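Local coordinates for protein CLPV1 (Pseudomonas aeruginosa, PDB 4UQW) that probably helps disassemble the contracted TssB-TssC sheath of the type VI secretion system, this N-terminal domain being the likely recognition part of the ClpV ATPase, at residues S17-A22 with V41-Q46; V94-E99 with P127-A132; R100-G105 with S112-G117; T116-I121 with E150-Y155. One frame throughout, in Å; residues are numbered along the deposited sequence. Where two conformers were deposited one is given.

Trp43 of contact 1 ties most of the set together. Its CH2 atom meets Val98 CG2 of contact 2 at 3.6 Å and Leu119 CD1 of contact 4 at 3.5 Å. Contacts 2 and 3 use successive parts of helix 92-108, with centres about 13 Å apart. Contacts 3 and 4 have centres about 10 Å apart and share Thr116 and Gly117; Tyr118 CD2 of contact 4 comes within 3.4 Å of Gly105 CA of contact 3. The benzamidine pocket borders contacts 1 and 2: Tyr20 lies on 17-22, while Val94 and Val98 touch the pocket residue Phe12 and Glu95 forms a salt bridge with Arg8.

Contact 1: S17-A22 with V41-Q46; sequences SLAYKA and VHWFHQ
Trp43 lays the five-membered-ring edge of its indole against Ala22, whose CB sits in the ring plane 3.7 Å from CD1. From the same edge NE1 donates a hydrogen bond to Ala19 O, at 3.0 Å and with a moderately bent N-H...O angle of 148°. The oxygen receives it in the carbonyl plane, on a lone pair, and lies close to the plane of the indole. That one bond, together with the methyl beside it, helps set the rotation of the indole about CB-CG, and it gives a buried indole N-H an acceptor on a backbone carbonyl of the neighbouring helix. The indole gets there because CG stands anti to the backbone N of Trp43 (chi1 -165°), which swings the ring across toward 17-22. Two helices of the mainly helical Clp N-terminal domain meet here, helix 17-33 and helix 40-49, the axes of segments 17-22 and 41-46 being 9.7 Å apart and inclined at 125°. The backbones come nearest where Ala22 CA and Gln46 CA are 5.8 Å apart. Between them the small Ala22 methyl faces Gln46 CB at 4.4 Å, and Gln46 CB also touches Ala22 O. Ala19 CB adds a looser contact to CZ2 on the six-membered ring. Leu15 and Ile23 pack on Trp43 as well, while Tyr20, next to Ala19 on the helix, directs its CB away from 41-46 and lines the benzamidine pocket.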
# COMPACT_ATOMS: atom_id res chain seq x y z
N SER A 17 8.63 3.80 9.08
CA SER A 17 9.72 2.91 8.73
C SER A 17 9.19 1.60 8.17
O SER A 17 9.78 1.06 7.24
CB SER A 17 10.60 2.68 9.96
OG SER A 17 9.87 1.98 10.94
N LEU A 18 8.07 1.12 8.68
CA LEU A 18 7.55 -0.16 8.17
C LEU A 18 7.18 -0.00 6.69
O LEU A 18 7.53 -0.84 5.79
CB LEU A 18 6.35 -0.61 9.05
CG LEU A 18 5.74 -1.97 8.65
CD1 LEU A 18 5.09 -2.67 9.86
CD2 LEU A 18 4.71 -1.84 7.54
N ALA A 19 6.44 1.05 6.35
CA ALA A 19 5.98 1.26 4.97
C ALA A 19 7.15 1.51 4.05
O ALA A 19 7.16 1.00 2.92
CB ALA A 19 4.98 2.44 4.86
N TYR A 20 8.16 2.31 4.46
CA TYR A 20 9.26 2.63 3.57
C TYR A 20 10.15 1.40 3.39
O TYR A 20 10.60 1.10 2.27
CB TYR A 20 10.12 3.77 4.12
CG TYR A 20 10.79 4.71 3.10
CD1 TYR A 20 11.07 4.31 1.79
CD2 TYR A 20 11.02 6.04 3.43
CE1 TYR A 20 11.65 5.19 0.87
CE2 TYR A 20 11.63 6.91 2.54
CZ TYR A 20 11.94 6.50 1.25
OH TYR A 20 12.49 7.33 0.31
N LYS A 21 10.40 0.66 4.46
CA LYS A 21 11.22 -0.56 4.30
C LYS A 21 10.52 -1.53 3.38
O LYS A 21 11.16 -2.27 2.62
CB LYS A 21 11.52 -1.19 5.67
CG LYS A 21 12.59 -0.35 6.45
CD LYS A 21 12.80 -0.94 7.86
CE LYS A 21 13.73 -0.07 8.71
NZ LYS A 21 13.52 -0.37 10.16
N ALA A 22 9.18 -1.53 3.40
CA ALA A 22 8.47 -2.45 2.51
C ALA A 22 8.52 -1.99 1.05
O ALA A 22 8.47 -2.83 0.15
CB ALA A 22 7.00 -2.68 2.97
N VAL A 41 0.74 -4.13 -5.90
CA VAL A 41 0.70 -5.53 -5.49
C VAL A 41 2.05 -5.97 -4.84
O VAL A 41 2.06 -6.70 -3.84
CB VAL A 41 0.32 -6.43 -6.67
CG1 VAL A 41 1.40 -6.43 -7.77
CG2 VAL A 41 0.10 -7.88 -6.18
N HIS A 42 3.19 -5.46 -5.36
CA HIS A 42 4.48 -5.79 -4.72
C HIS A 42 4.53 -5.26 -3.30
O HIS A 42 5.03 -5.91 -2.39
CB HIS A 42 5.67 -5.18 -5.50
CG HIS A 42 5.87 -5.72 -6.88
ND1 HIS A 42 5.58 -4.95 -7.97
CD2 HIS A 42 6.36 -6.89 -7.34
CE1 HIS A 42 5.89 -5.62 -9.08
NE2 HIS A 42 6.37 -6.80 -8.71
N TRP A 43 4.07 -4.01 -3.12
CA TRP A 43 4.20 -3.31 -1.84
C TRP A 43 3.32 -4.03 -0.81
O TRP A 43 3.75 -4.33 0.32
CB TRP A 43 3.73 -1.88 -2.01
CG TRP A 43 4.14 -0.97 -0.88
CD1 TRP A 43 4.97 -1.27 0.15
CD2 TRP A 43 3.76 0.39 -0.77
NE1 TRP A 43 5.14 -0.12 0.94
CE2 TRP A 43 4.44 0.91 0.35
CE3 TRP A 43 2.99 1.25 -1.59
CZ2 TRP A 43 4.28 2.27 0.74
CZ3 TRP A 43 2.84 2.58 -1.23
CH2 TRP A 43 3.50 3.07 -0.05
N PHE A 44 2.05 -4.29 -1.19
CA PHE A 44 1.12 -4.91 -0.25
C PHE A 44 1.56 -6.36 0.05
O PHE A 44 1.47 -6.82 1.21
CB PHE A 44 -0.32 -4.88 -0.82
CG PHE A 44 -1.01 -3.61 -0.50
CD1 PHE A 44 -0.33 -2.42 -0.58
CD2 PHE A 44 -2.36 -3.58 -0.10
CE1 PHE A 44 -0.97 -1.21 -0.30
CE2 PHE A 44 -2.98 -2.35 0.20
CZ PHE A 44 -2.29 -1.20 0.09
N HIS A 45 2.03 -7.09 -0.98
CA HIS A 45 2.54 -8.43 -0.72
C HIS A 45 3.71 -8.37 0.33
O HIS A 45 3.75 -9.16 1.29
CB HIS A 45 2.96 -9.08 -2.04
CG HIS A 45 3.71 -10.35 -1.84
ND1 HIS A 45 3.10 -11.57 -1.64
CD2 HIS A 45 5.04 -10.56 -1.73
CE1 HIS A 45 4.03 -12.50 -1.49
NE2 HIS A 45 5.22 -11.91 -1.53
N GLN A 46 4.61 -7.41 0.17
CA GLN A 46 5.74 -7.32 1.09
C GLN A 46 5.31 -6.91 2.48
O GLN A 46 5.85 -7.43 3.50
CB GLN A 46 6.81 -6.34 0.55
CG GLN A 46 7.63 -6.97 -0.57
CD GLN A 46 8.41 -8.18 -0.19
OE1 GLN A 46 9.05 -8.27 0.88
NE2 GLN A 46 8.31 -9.15 -1.04

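Contact 2: V94-E99 with P127-A132; sequences VEEAVE and PSLRHA
Ala97 and Leu129 mark the nearest pass of helices 92-108 and 127-136, the axes of segments 94-99 and 127-132 staying 10.7 Å apart at 121°, with 7.3 Å between Ala97 CA and Leu129 CA. Leu129 bridges that gap. Its CD1 methyl reaches the helix backbone at Ala97 N, 4.0 Å away, and also rests on Glu96 CG, while CD2 packs against one face of the carboxylate of the same glutamate, 3.9 Å from OE1. The Glu96 chain leaves with CG anti to its N (chi1 -161°); extended from there on, it crosses the leucine at a slant and holds its carboxylate over CD2, facing Ser128. There OE2 and Ser128 OG are too far apart, at 4.1 Å, to bond directly. A water closes the circuit instead: it donates to Glu96 OE1 at 2.6 Å and is hydrogen-bonded to Ser128 OG at 2.7 Å. The carboxylate thus sits near the start of helix 127-136, whose dipole may favour its charged form. His93 and Arg100, on the same helix as Glu96, also touch Leu129. The result is a helix-helix packing of the Clp N-terminal domain fold, apolar at Leu129 and water-bridged where Glu96 and Ser128 approach solvent.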
# COMPACT_ATOMS: atom_id res chain seq x y z
N VAL A 94 1.78 3.85 -7.04
CA VAL A 94 2.44 3.80 -5.76
C VAL A 94 2.71 5.26 -5.29
O VAL A 94 2.43 5.61 -4.12
CB VAL A 94 3.77 3.00 -5.88
CG1 VAL A 94 4.68 3.25 -4.69
CG2 VAL A 94 3.40 1.53 -5.98
N GLU A 95 3.16 6.13 -6.21
CA GLU A 95 3.36 7.57 -5.87
C GLU A 95 2.02 8.15 -5.41
O GLU A 95 1.96 8.88 -4.41
CB GLU A 95 3.87 8.43 -7.05
CG GLU A 95 5.23 7.98 -7.56
CD GLU A 95 5.67 8.85 -8.73
OE1 GLU A 95 4.83 9.57 -9.34
OE2 GLU A 95 6.85 8.85 -9.07
N GLU A 96 0.97 7.88 -6.18
CA GLU A 96 -0.31 8.50 -5.84
C GLU A 96 -0.83 8.02 -4.50
O GLU A 96 -1.42 8.79 -3.71
CB GLU A 96 -1.33 8.14 -6.93
CG GLU A 96 -2.51 9.11 -6.91
CD GLU A 96 -3.51 8.89 -8.03
OE1 GLU A 96 -3.21 8.17 -9.06
OE2 GLU A 96 -4.62 9.44 -7.81
N ALA A 97 -0.66 6.74 -4.20
CA ALA A 97 -1.11 6.26 -2.90
C ALA A 97 -0.36 6.95 -1.76
O ALA A 97 -0.98 7.19 -0.72
CB ALA A 97 -0.95 4.68 -2.80
N VAL A 98 0.95 7.20 -1.91
CA VAL A 98 1.65 7.88 -0.83
C VAL A 98 1.07 9.28 -0.68
O VAL A 98 0.84 9.72 0.47
CB VAL A 98 3.16 7.95 -1.10
CG1 VAL A 98 3.88 8.71 0.07
CG2 VAL A 98 3.76 6.53 -1.18
N GLU A 99 0.82 10.00 -1.79
CA GLU A 99 0.23 11.36 -1.65
C GLU A 99 -1.12 11.29 -0.90
O GLU A 99 -1.36 12.12 0.00
CB GLU A 99 0.06 12.01 -3.04
CG GLU A 99 -0.49 13.41 -2.89
CD GLU A 99 -0.69 14.11 -4.22
OE1 GLU A 99 0.26 14.20 -5.02
OE2 GLU A 99 -1.80 14.54 -4.40
N PRO A 127 -11.08 7.06 -6.53
CA PRO A 127 -11.69 5.96 -7.31
C PRO A 127 -10.74 5.15 -8.18
O PRO A 127 -10.87 3.90 -8.23
CB PRO A 127 -12.70 6.71 -8.16
CG PRO A 127 -13.14 7.84 -7.23
CD PRO A 127 -11.90 8.28 -6.52
N SER A 128 -9.78 5.80 -8.83
CA SER A 128 -8.83 5.03 -9.67
C SER A 128 -7.95 4.08 -8.85
O SER A 128 -7.64 2.94 -9.30
CB SER A 128 -7.96 5.98 -10.47
OG SER A 128 -7.24 6.81 -9.58
N LEU A 129 -7.55 4.49 -7.64
CA LEU A 129 -6.74 3.62 -6.78
C LEU A 129 -7.58 2.52 -6.19
O LEU A 129 -7.13 1.38 -6.12
CB LEU A 129 -6.07 4.44 -5.64
CG LEU A 129 -5.16 5.54 -6.18
CD1 LEU A 129 -4.58 6.26 -4.96
CD2 LEU A 129 -4.01 4.98 -7.05
N ARG A 130 -8.83 2.83 -5.83
CA ARG A 130 -9.68 1.79 -5.26
C ARG A 130 -9.96 0.71 -6.33
O ARG A 130 -9.98 -0.49 -6.00
CB ARG A 130 -10.98 2.39 -4.72
CG ARG A 130 -11.93 1.30 -4.19
CD ARG A 130 -13.21 1.85 -3.61
NE ARG A 130 -13.63 3.09 -4.24
CZ ARG A 130 -14.47 3.18 -5.27
NH1 ARG A 130 -14.98 2.08 -5.81
NH2 ARG A 130 -14.81 4.38 -5.75
N HIS A 131 -10.10 1.14 -7.58
CA HIS A 131 -10.36 0.17 -8.65
C HIS A 131 -9.14 -0.70 -8.87
O HIS A 131 -9.26 -1.94 -9.11
CB HIS A 131 -10.78 0.94 -9.94
CG HIS A 131 -10.96 0.08 -11.14
ND1 HIS A 131 -12.05 -0.74 -11.31
CD2 HIS A 131 -10.20 -0.06 -12.25
CE1 HIS A 131 -11.95 -1.36 -12.47
NE2 HIS A 131 -10.83 -0.97 -13.06
N ALA A 132 -7.96 -0.08 -8.79
CA ALA A 132 -6.74 -0.90 -8.91
C ALA A 132 -6.63 -1.93 -7.81
O ALA A 132 -6.28 -3.10 -8.04
CB ALA A 132 -5.49 0.01 -8.92
O HOH W 1 -5.02 7.83 -10.83

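Contact 3: R100-G105 with S112-G117; sequences RGWVYG and SQVRTG
Trp102 and Val114 bring the backbones nearest, their CA atoms 5.8 Å apart, where the loop 112-115 runs past helix 92-108 before turning into helix 116-124. Val114 is extended there and aims its side chain at the helix. Its two methyls divide the work. CG1, anti to the backbone N of Val114 (chi1 176°), settles on the bare backbone of Gly101, 3.9 Å from its C atom and nearly as close to its CA. With no side chain at Gly101, the methyl reaches the helix surface itself. CG2 goes to the next residue, 3.6 Å from Trp102 CA, and from there it also meets the indole in the plane of the ring, at the edge, with CE3 4.0 Å away. The valine and tryptophan side chains cross at about a right angle. Farther along the indole, CZ3 comes within 3.6 Å of Ser112 O. Trp102 and Ser112 form the outer part of the contact, Gly101 and Val114 its buried part. The loop is held from elsewhere: Val114 makes backbone hydrogen bonds with Lys14 and Asn16, and Arg115, at the N-cap position of helix 116-124, forms a salt bridge with Asp54. Near the end of helix 92-108, Gly105 is backbone-bonded to Glu111. No hydrogen bond joins the two segments, so their contact rests on shape and apolar fit: methyls against helix backbone and ring, while the backbone of Val114 finds its hydrogen bonds outside the pair, at Lys14 and Asn16.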
# COMPACT_ATOMS: atom_id res chain seq x y z
N ARG A 100 -2.01 10.39 -1.31
CA ARG A 100 -3.30 10.33 -0.62
C ARG A 100 -3.15 9.88 0.81
O ARG A 100 -3.90 10.37 1.69
CB ARG A 100 -4.24 9.37 -1.36
CG ARG A 100 -4.38 9.70 -2.85
CD ARG A 100 -4.75 11.18 -3.14
NE ARG A 100 -5.94 11.64 -2.48
CZ ARG A 100 -6.12 12.95 -2.24
NH1 ARG A 100 -5.19 13.82 -2.68
NH2 ARG A 100 -7.19 13.38 -1.62
N GLY A 101 -2.20 8.97 1.12
CA GLY A 101 -1.98 8.61 2.52
C GLY A 101 -1.48 9.78 3.34
O GLY A 101 -1.85 9.88 4.52
N TRP A 102 -0.63 10.61 2.73
CA TRP A 102 -0.19 11.85 3.41
C TRP A 102 -1.36 12.79 3.64
O TRP A 102 -1.46 13.38 4.75
CB TRP A 102 0.90 12.54 2.59
CG TRP A 102 1.27 13.93 3.11
CD1 TRP A 102 1.14 15.10 2.42
CD2 TRP A 102 1.80 14.28 4.41
NE1 TRP A 102 1.58 16.18 3.19
CE2 TRP A 102 1.97 15.69 4.41
CE3 TRP A 102 2.14 13.54 5.55
CZ2 TRP A 102 2.48 16.40 5.50
CZ3 TRP A 102 2.63 14.26 6.67
CH2 TRP A 102 2.81 15.64 6.61
N VAL A 103 -2.21 13.01 2.64
CA VAL A 103 -3.37 13.88 2.87
C VAL A 103 -4.24 13.43 4.02
O VAL A 103 -4.58 14.25 4.90
CB VAL A 103 -4.22 13.95 1.58
CG1 VAL A 103 -5.63 14.54 1.85
CG2 VAL A 103 -3.46 14.77 0.51
N TYR A 104 -4.59 12.13 4.08
CA TYR A 104 -5.44 11.70 5.17
C TYR A 104 -4.68 11.62 6.48
O TYR A 104 -5.19 12.05 7.51
CB TYR A 104 -6.14 10.36 4.81
CG TYR A 104 -7.28 10.66 3.88
CD1 TYR A 104 -8.53 11.02 4.40
CD2 TYR A 104 -7.09 10.69 2.50
CE1 TYR A 104 -9.57 11.36 3.55
CE2 TYR A 104 -8.12 11.06 1.63
CZ TYR A 104 -9.35 11.41 2.17
OH TYR A 104 -10.40 11.77 1.36
N GLY A 105 -3.45 11.14 6.46
CA GLY A 105 -2.66 11.08 7.70
C GLY A 105 -2.48 12.44 8.33
O GLY A 105 -2.68 12.61 9.55
N SER A 112 2.41 13.02 11.61
CA SER A 112 3.56 13.41 10.79
C SER A 112 4.08 12.31 9.87
O SER A 112 4.82 12.59 8.97
CB SER A 112 4.67 13.89 11.71
OG SER A 112 5.10 12.81 12.52
N GLN A 113 3.70 11.03 10.12
CA GLN A 113 4.18 9.92 9.29
C GLN A 113 3.02 9.14 8.72
O GLN A 113 1.96 9.02 9.33
CB GLN A 113 5.01 8.95 10.09
CG GLN A 113 6.22 9.60 10.76
CD GLN A 113 6.96 8.53 11.50
OE1 GLN A 113 7.72 7.85 10.90
NE2 GLN A 113 6.66 8.33 12.78
N VAL A 114 3.23 8.61 7.52
CA VAL A 114 2.19 7.83 6.86
C VAL A 114 2.38 6.35 7.17
O VAL A 114 3.40 5.75 6.81
CB VAL A 114 2.23 8.09 5.34
CG1 VAL A 114 1.22 7.21 4.53
CG2 VAL A 114 2.06 9.61 5.05
N ARG A 115 1.41 5.78 7.89
CA ARG A 115 1.38 4.36 8.20
C ARG A 115 0.56 3.64 7.15
O ARG A 115 -0.21 4.24 6.37
CB ARG A 115 0.81 4.13 9.61
CG ARG A 115 -0.60 4.74 9.85
CD ARG A 115 -0.93 4.79 11.37
NE ARG A 115 -1.00 3.45 11.92
CZ ARG A 115 -1.09 3.24 13.23
NH1 ARG A 115 -1.08 4.29 14.08
NH2 ARG A 115 -1.20 2.01 13.69
N THR A 116 0.66 2.32 7.14
CA THR A 116 -0.03 1.62 6.04
C THR A 116 -1.55 1.73 6.13
O THR A 116 -2.22 1.71 5.08
CB THR A 116 0.40 0.13 5.90
OG1 THR A 116 0.01 -0.62 7.03
CG2 THR A 116 1.92 0.04 5.70
N GLY A 117 -2.12 1.99 7.31
CA GLY A 117 -3.56 2.11 7.37
C GLY A 117 -3.99 3.42 6.72
O GLY A 117 -5.09 3.49 6.16

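Contact 4: T116-I121 with E150-Y155; sequences TGYLVI and ERFDEY
Phe152 pushes its ring against the first turn and a half of helix 116-124, in an aromatic cluster among the helices of this Clp N-terminal domain. Three residues meet it. Tyr118 brings the CD1-CE1 side of its ring over one face of the phenylalanine, with CE1 3.6 Å from Phe152 CZ. The planes are turned 38° from each other and the centroids lie 5.2 Å apart, an oblique pairing. Gly117 lies at the ring edge, where its CA is in plane and 3.8 Å from Phe152 CE1; lacking a side chain, it lets the ring edge come right up to the helix backbone. Ile121 supplies the CD1 methyl, 3.8 Å from Phe152 CD1. The ring is thrown that way by Phe152's own first torsion, CG anti to the backbone N (chi1 -173°), at the start of helix 152-156, where Arg151 holds the N-cap position and makes a weak salt-bridging hydrogen bond to Glu154. One shell farther out, Phe109 stacks on Tyr118 and also meets Phe152, with planes at about 50°, which makes three rings in mutual contact. Leu148 packs on Ile121. Asp54 serves both sides of the contact: it touches Phe152, and its OD2 accepts a hydrogen bond from Gly117 N, on the very residue that meets the ring edge.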
# COMPACT_ATOMS: atom_id res chain seq x y z
N THR A 116 0.66 2.32 7.14
CA THR A 116 -0.03 1.62 6.04
C THR A 116 -1.55 1.73 6.13
O THR A 116 -2.22 1.71 5.08
CB THR A 116 0.40 0.13 5.90
OG1 THR A 116 0.01 -0.62 7.03
CG2 THR A 116 1.92 0.04 5.70
N GLY A 117 -2.12 1.99 7.31
CA GLY A 117 -3.56 2.11 7.37
C GLY A 117 -3.99 3.42 6.72
O GLY A 117 -5.09 3.49 6.16
N TYR A 118 -3.12 4.45 6.76
CA TYR A 118 -3.48 5.68 6.03
C TYR A 118 -3.35 5.48 4.52
O TYR A 118 -4.08 6.12 3.76
CB TYR A 118 -2.58 6.86 6.45
CG TYR A 118 -2.62 7.19 7.92
CD1 TYR A 118 -3.64 6.76 8.73
CD2 TYR A 118 -1.59 7.94 8.47
CE1 TYR A 118 -3.67 7.10 10.10
CE2 TYR A 118 -1.59 8.29 9.83
CZ TYR A 118 -2.61 7.84 10.63
OH TYR A 118 -2.60 8.11 11.99
N LEU A 119 -2.41 4.64 4.08
CA LEU A 119 -2.36 4.30 2.66
C LEU A 119 -3.66 3.62 2.22
O LEU A 119 -4.20 3.94 1.17
CB LEU A 119 -1.21 3.34 2.31
CG LEU A 119 0.18 3.84 2.65
CD1 LEU A 119 1.18 2.67 2.51
CD2 LEU A 119 0.61 4.95 1.66
N VAL A 120 -4.18 2.72 3.05
CA VAL A 120 -5.44 2.07 2.69
C VAL A 120 -6.58 3.10 2.58
O VAL A 120 -7.33 3.07 1.61
CB VAL A 120 -5.78 0.99 3.74
CG1 VAL A 120 -7.16 0.38 3.47
CG2 VAL A 120 -4.74 -0.13 3.64
N ILE A 121 -6.70 4.02 3.55
CA ILE A 121 -7.75 5.01 3.50
C ILE A 121 -7.59 5.88 2.26
O ILE A 121 -8.57 6.13 1.53
CB ILE A 121 -7.74 5.89 4.76
CG1 ILE A 121 -8.23 5.05 5.95
CG2 ILE A 121 -8.62 7.15 4.57
CD1 ILE A 121 -7.91 5.72 7.31
N GLU A 150 -13.72 6.18 10.89
CA GLU A 150 -14.33 6.49 12.16
C GLU A 150 -13.82 5.62 13.30
O GLU A 150 -13.90 6.02 14.48
CB GLU A 150 -15.84 6.37 12.01
CG GLU A 150 -16.38 7.40 11.04
CD GLU A 150 -16.94 8.63 11.77
OE1 GLU A 150 -17.45 8.47 12.91
OE2 GLU A 150 -16.85 9.75 11.21
N ARG A 151 -13.35 4.42 12.97
CA ARG A 151 -13.02 3.41 13.97
C ARG A 151 -11.57 2.90 13.75
O ARG A 151 -11.28 1.74 13.99
CB ARG A 151 -14.04 2.25 13.92
CG ARG A 151 -15.45 2.77 14.32
CD ARG A 151 -16.51 1.69 14.55
NE ARG A 151 -16.80 0.94 13.34
CZ ARG A 151 -16.89 -0.39 13.28
NH1 ARG A 151 -16.72 -1.11 14.39
NH2 ARG A 151 -17.14 -0.99 12.12
N PHE A 152 -10.73 3.82 13.29
CA PHE A 152 -9.36 3.45 12.88
C PHE A 152 -8.64 2.65 13.99
O PHE A 152 -8.01 1.60 13.71
CB PHE A 152 -8.57 4.71 12.53
CG PHE A 152 -7.22 4.40 11.93
CD1 PHE A 152 -7.08 4.02 10.59
CD2 PHE A 152 -6.08 4.44 12.74
CE1 PHE A 152 -5.79 3.71 10.04
CE2 PHE A 152 -4.81 4.12 12.23
CZ PHE A 152 -4.65 3.75 10.89
N ASP A 153 -8.67 3.15 15.22
CA ASP A 153 -7.92 2.46 16.28
C ASP A 153 -8.45 1.07 16.52
O ASP A 153 -7.67 0.15 16.83
CB ASP A 153 -7.98 3.27 17.59
CG ASP A 153 -7.10 4.52 17.53
OD1 ASP A 153 -6.55 4.86 16.46
OD2 ASP A 153 -6.94 5.17 18.59
N GLU A 154 -9.77 0.90 16.41
CA GLU A 154 -10.33 -0.43 16.57
C GLU A 154 -9.83 -1.36 15.44
O GLU A 154 -9.56 -2.55 15.66
CB GLU A 154 -11.85 -0.36 16.53
CG GLU A 154 -12.48 -1.73 16.69
CD GLU A 154 -14.01 -1.66 16.74
OE1 GLU A 154 -14.58 -0.56 16.85
OE2 GLU A 154 -14.64 -2.73 16.69
N TYR A 155 -9.74 -0.82 14.22
CA TYR A 155 -9.29 -1.66 13.11
C TYR A 155 -7.81 -2.01 13.20
O TYR A 155 -7.44 -3.13 12.84
CB TYR A 155 -9.63 -0.99 11.74
CG TYR A 155 -11.05 -1.29 11.33
CD1 TYR A 155 -12.12 -0.65 11.95
CD2 TYR A 155 -11.32 -2.24 10.35
CE1 TYR A 155 -13.42 -0.95 11.62
CE2 TYR A 155 -12.65 -2.53 10.00
CZ TYR A 155 -13.67 -1.89 10.64
OH TYR A 155 -14.98 -2.19 10.31